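Long-range contact in aminopeptidase N (Francisella tularensis subsp. tularensis, PDB 5DLL), which removes single amino acids from the N-termini of peptides as a zinc-dependent M1 metallopeptidase, probably serving the breakdown of intracellular peptides: residues Asp350-Arg361 with Asn564-Leu572. Residues are numbered along the deposited sequence; the frame is centred on the assembly and turned at random.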
loop_
_atom_site.group_PDB
_atom_site.type_symbol
_atom_site.label_atom_id
_atom_site.label_comp_id
_atom_site.label_asym_id
_atom_site.label_seq_id
_atom_site.Cartn_x
_atom_site.Cartn_y
_atom_site.Cartn_z
ATOM N N ASP A 350 -13.447 3.764 10.158
ATOM C CA ASP A 350 -14.407 3.505 9.083
ATOM C C ASP A 350 -13.897 3.975 7.720
ATOM O O ASP A 350 -14.074 3.283 6.722
ATOM C CB ASP A 350 -15.749 4.177 9.396
ATOM C CG ASP A 350 -16.368 3.678 10.695
ATOM O OD1 ASP A 350 -16.480 2.446 10.870
ATOM O OD2 ASP A 350 -16.746 4.520 11.539
ATOM N N VAL A 351 -13.260 5.143 7.688
ATOM C CA VAL A 351 -12.720 5.701 6.448
ATOM C C VAL A 351 -11.544 4.859 5.955
ATOM O O VAL A 351 -11.498 4.467 4.784
ATOM C CB VAL A 351 -12.265 7.166 6.634
ATOM C CG1 VAL A 351 -11.581 7.694 5.376
ATOM C CG2 VAL A 351 -13.453 8.044 7.000
ATOM N N LYS A 352 -10.599 4.580 6.849
ATOM C CA LYS A 352 -9.477 3.714 6.514
ATOM C C LYS A 352 -9.986 2.394 5.962
ATOM O O LYS A 352 -9.436 1.868 5.000
ATOM C CB LYS A 352 -8.591 3.449 7.735
ATOM C CG LYS A 352 -7.420 2.506 7.474
ATOM C CD LYS A 352 -6.598 2.926 6.259
ATOM C CE LYS A 352 -5.313 2.121 6.137
ATOM N NZ LYS A 352 -4.676 2.293 4.799
ATOM N N ARG A 353 -11.045 1.875 6.575
ATOM C CA ARG A 353 -11.619 0.601 6.175
ATOM C C ARG A 353 -12.324 0.677 4.821
ATOM O O ARG A 353 -12.301 -0.291 4.059
ATOM C CB ARG A 353 -12.579 0.085 7.254
ATOM C CG ARG A 353 -13.091 -1.330 7.032
ATOM C CD ARG A 353 -11.963 -2.311 6.749
ATOM N NE ARG A 353 -12.463 -3.643 6.424
ATOM C CZ ARG A 353 -11.789 -4.559 5.728
ATOM N NH1 ARG A 353 -10.573 -4.299 5.254
ATOM N NH2 ARG A 353 -12.346 -5.745 5.494
ATOM N N ILE A 354 -12.947 1.813 4.516
ATOM C CA ILE A 354 -13.514 2.026 3.178
ATOM C C ILE A 354 -12.394 2.060 2.131
ATOM O O ILE A 354 -12.480 1.377 1.112
ATOM C CB ILE A 354 -14.381 3.307 3.110
ATOM C CG1 ILE A 354 -15.689 3.100 3.885
ATOM C CG2 ILE A 354 -14.703 3.678 1.664
ATOM C CD1 ILE A 354 -16.407 4.383 4.243
ATOM N N ASP A 355 -11.344 2.834 2.400
ATOM C CA ASP A 355 -10.196 2.947 1.489
ATOM C C ASP A 355 -9.538 1.604 1.176
ATOM O O ASP A 355 -9.123 1.371 0.041
ATOM C CB ASP A 355 -9.135 3.898 2.061
ATOM C CG ASP A 355 -9.611 5.344 2.135
ATOM O OD1 ASP A 355 -10.646 5.679 1.514
ATOM O OD2 ASP A 355 -8.945 6.148 2.821
ATOM N N ASP A 356 -9.438 0.731 2.178
ATOM C CA ASP A 356 -8.828 -0.595 1.998
ATOM C C ASP A 356 -9.733 -1.532 1.199
ATOM O O ASP A 356 -9.248 -2.349 0.417
ATOM C CB ASP A 356 -8.484 -1.239 3.348
ATOM C CG ASP A 356 -7.432 -0.454 4.136
ATOM O OD1 ASP A 356 -6.661 0.323 3.528
ATOM O OD2 ASP A 356 -7.378 -0.619 5.375
ATOM N N VAL A 357 -11.044 -1.415 1.402
ATOM C CA VAL A 357 -12.013 -2.206 0.641
ATOM C C VAL A 357 -12.096 -1.758 -0.825
ATOM O O VAL A 357 -12.191 -2.598 -1.721
ATOM C CB VAL A 357 -13.416 -2.154 1.278
ATOM C CG1 VAL A 357 -14.441 -2.864 0.396
ATOM C CG2 VAL A 357 -13.389 -2.773 2.669
ATOM N N ARG A 358 -12.066 -0.447 -1.062
ATOM C CA ARG A 358 -12.078 0.088 -2.425
ATOM C C ARG A 358 -10.959 -0.527 -3.276
ATOM O O ARG A 358 -11.148 -0.763 -4.468
ATOM C CB ARG A 358 -11.956 1.620 -2.421
ATOM C CG ARG A 358 -13.182 2.376 -1.917
ATOM C CD ARG A 358 -14.484 1.730 -2.363
ATOM N NE ARG A 358 -14.479 1.426 -3.790
ATOM C CZ ARG A 358 -15.460 0.794 -4.425
ATOM N NH1 ARG A 358 -16.538 0.395 -3.759
ATOM N NH2 ARG A 358 -15.363 0.559 -5.726
ATOM N N ILE A 359 -9.807 -0.787 -2.656
ATOM C CA ILE A 359 -8.680 -1.459 -3.327
ATOM C C ILE A 359 -9.009 -2.907 -3.681
ATOM O O ILE A 359 -8.690 -3.361 -4.780
ATOM C CB ILE A 359 -7.391 -1.407 -2.463
ATOM C CG1 ILE A 359 -6.730 -0.030 -2.591
ATOM C CG2 ILE A 359 -6.400 -2.493 -2.861
ATOM C CD1 ILE A 359 -5.570 0.194 -1.642
ATOM N N ILE A 360 -9.640 -3.625 -2.756
ATOM C CA ILE A 360 -10.015 -5.019 -2.996
ATOM C C ILE A 360 -11.072 -5.140 -4.093
ATOM O O ILE A 360 -10.980 -6.016 -4.949
ATOM C CB ILE A 360 -10.519 -5.713 -1.714
ATOM C CG1 ILE A 360 -9.419 -5.741 -0.648
ATOM C CG2 ILE A 360 -10.995 -7.131 -2.016
ATOM C CD1 ILE A 360 -8.130 -6.407 -1.090
ATOM N N ARG A 361 -12.068 -4.264 -4.073
ATOM C CA ARG A 361 -13.118 -4.285 -5.096
ATOM C C ARG A 361 -12.642 -3.770 -6.447
ATOM O O ARG A 361 -13.114 -4.232 -7.483
ATOM C CB ARG A 361 -14.321 -3.475 -4.635
ATOM C CG ARG A 361 -15.074 -4.137 -3.502
ATOM C CD ARG A 361 -16.174 -3.234 -2.994
ATOM N NE ARG A 361 -17.035 -3.920 -2.043
ATOM C CZ ARG A 361 -17.960 -3.321 -1.301
ATOM N NH1 ARG A 361 -18.154 -2.009 -1.391
ATOM N NH2 ARG A 361 -18.691 -4.040 -0.460
ATOM N N ASN A 564 -23.628 -0.675 12.204
ATOM C CA ASN A 564 -22.404 -0.781 11.403
ATOM C C ASN A 564 -22.223 0.371 10.415
ATOM O O ASN A 564 -22.901 0.431 9.391
ATOM C CB ASN A 564 -22.382 -2.113 10.643
ATOM C CG ASN A 564 -21.038 -2.400 10.004
ATOM O OD1 ASN A 564 -20.932 -2.551 8.788
ATOM N ND2 ASN A 564 -20.001 -2.481 10.826
ATOM N N ALA A 565 -21.294 1.271 10.731
ATOM C CA ALA A 565 -20.982 2.425 9.878
ATOM C C ALA A 565 -20.660 2.040 8.430
ATOM O O ALA A 565 -21.054 2.740 7.496
ATOM C CB ALA A 565 -19.823 3.218 10.473
ATOM N N PHE A 566 -19.937 0.939 8.247
ATOM C CA PHE A 566 -19.550 0.508 6.910
ATOM C C PHE A 566 -20.780 0.183 6.068
ATOM O O PHE A 566 -20.952 0.737 4.983
ATOM C CB PHE A 566 -18.614 -0.702 6.977
ATOM C CG PHE A 566 -18.197 -1.223 5.628
ATOM C CD1 PHE A 566 -17.110 -0.667 4.960
ATOM C CD2 PHE A 566 -18.892 -2.267 5.024
ATOM C CE1 PHE A 566 -16.726 -1.140 3.717
ATOM C CE2 PHE A 566 -18.511 -2.745 3.783
ATOM C CZ PHE A 566 -17.428 -2.180 3.127
ATOM N N ASN A 567 -21.636 -0.707 6.573
ATOM C CA ASN A 567 -22.827 -1.123 5.830
ATOM C C ASN A 567 -23.783 0.029 5.540
ATOM O O ASN A 567 -24.576 -0.051 4.600
ATOM C CB ASN A 567 -23.574 -2.259 6.549
ATOM C CG ASN A 567 -23.132 -3.645 6.093
ATOM O OD1 ASN A 567 -22.268 -3.793 5.226
ATOM N ND2 ASN A 567 -23.738 -4.670 6.676
ATOM N N ARG A 568 -23.713 1.091 6.342
ATOM C CA ARG A 568 -24.479 2.309 6.072
ATOM C C ARG A 568 -23.960 2.999 4.812
ATOM O O ARG A 568 -24.732 3.322 3.914
ATOM C CB ARG A 568 -24.435 3.268 7.267
ATOM C CG ARG A 568 -25.187 2.765 8.492
ATOM C CD ARG A 568 -25.089 3.729 9.666
ATOM N NE ARG A 568 -26.029 4.847 9.555
ATOM C CZ ARG A 568 -26.356 5.675 10.548
ATOM N NH1 ARG A 568 -25.831 5.531 11.762
ATOM N NH2 ARG A 568 -27.221 6.657 10.329
ATOM N N TRP A 569 -22.650 3.216 4.756
ATOM C CA TRP A 569 -21.990 3.725 3.547
ATOM C C TRP A 569 -22.212 2.776 2.361
ATOM O O TRP A 569 -22.572 3.210 1.270
ATOM C CB TRP A 569 -20.488 3.937 3.811
ATOM C CG TRP A 569 -19.631 4.104 2.586
ATOM C CD1 TRP A 569 -19.297 5.274 1.965
ATOM C CD2 TRP A 569 -18.975 3.060 1.852
ATOM N NE1 TRP A 569 -18.486 5.022 0.882
ATOM C CE2 TRP A 569 -18.273 3.671 0.792
ATOM C CE3 TRP A 569 -18.919 1.667 1.983
ATOM C CZ2 TRP A 569 -17.529 2.938 -0.131
ATOM C CZ3 TRP A 569 -18.181 0.940 1.068
ATOM C CH2 TRP A 569 -17.496 1.574 0.024
ATOM N N ASP A 570 -22.020 1.480 2.587
ATOM C CA ASP A 570 -22.084 0.496 1.505
ATOM C C ASP A 570 -23.466 0.447 0.866
ATOM O O ASP A 570 -23.587 0.390 -0.357
ATOM C CB ASP A 570 -21.702 -0.897 2.021
ATOM C CG ASP A 570 -21.348 -1.860 0.902
ATOM O OD1 ASP A 570 -20.600 -1.462 -0.015
ATOM O OD2 ASP A 570 -21.804 -3.025 0.944
ATOM N N SER A 571 -24.500 0.470 1.703
ATOM C CA SER A 571 -25.885 0.435 1.235
ATOM C C SER A 571 -26.304 1.741 0.558
ATOM O O SER A 571 -27.112 1.725 -0.366
ATOM C CB SER A 571 -26.834 0.127 2.396
ATOM O OG SER A 571 -26.543 -1.136 2.964
ATOM N N LEU A 572 -25.759 2.864 1.021
ATOM C CA LEU A 572 -26.061 4.168 0.430
ATOM C C LEU A 572 -25.398 4.326 -0.945
ATOM O O LEU A 572 -26.001 4.866 -1.875
ATOM C CB LEU A 572 -25.617 5.295 1.368
ATOM C CG LEU A 572 -26.104 6.714 1.042
ATOM C CD1 LEU A 572 -27.623 6.788 0.963
ATOM C CD2 LEU A 572 -25.577 7.702 2.073
#
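Ile-354 crosses one face of the Trp-569 indole at a slant. From CB, the methyl CG2 passes over that face near the rim of the six-membered ring, with CZ2 of Trp-569 the closest atom. CG1 of Ile-354, beside the backbone N (chi1 -71°), reaches the middle of the indole, 3.9 Å from CD2 of Trp-569. At the tip, CD1 of Ile-354 sits 3.6 Å from the centroid of the Trp-569 five-membered ring, 10° off its normal, a CH-pi contact. CE3 of Trp-569 sits over one face of the Phe-566 ring, toward its rim, and CG2 of Val-357 is 3.9 Å from CE1 of Phe-566. CD of Arg-358, whose chain bends at chi2 and chi3, meets the indole at its edge, near CH2 of Trp-569. Arg-361 instead runs extended past Trp-569, its guanidinium nearly parallel to the indole plane, and forms a salt bridge with Asp-570: NH1 donates to OD1 at 2.9 Å, while the NH2 bond to the same oxygen is weak. At the other end, the carboxylate of Asp-350 rests against CB of Ala-565. Segments 350-361 and 565-572 cross at -51°, joining helix 349-369 of the M1 peptidase region to helix 565-581 of the C-terminal ARM-repeat region. Helix 605-612 packs against both, its Leu-607 touching Asp-350 and Ala-565, and the loop residues Asp-539 and Phe-540 touch Phe-566 and Val-357 respectively.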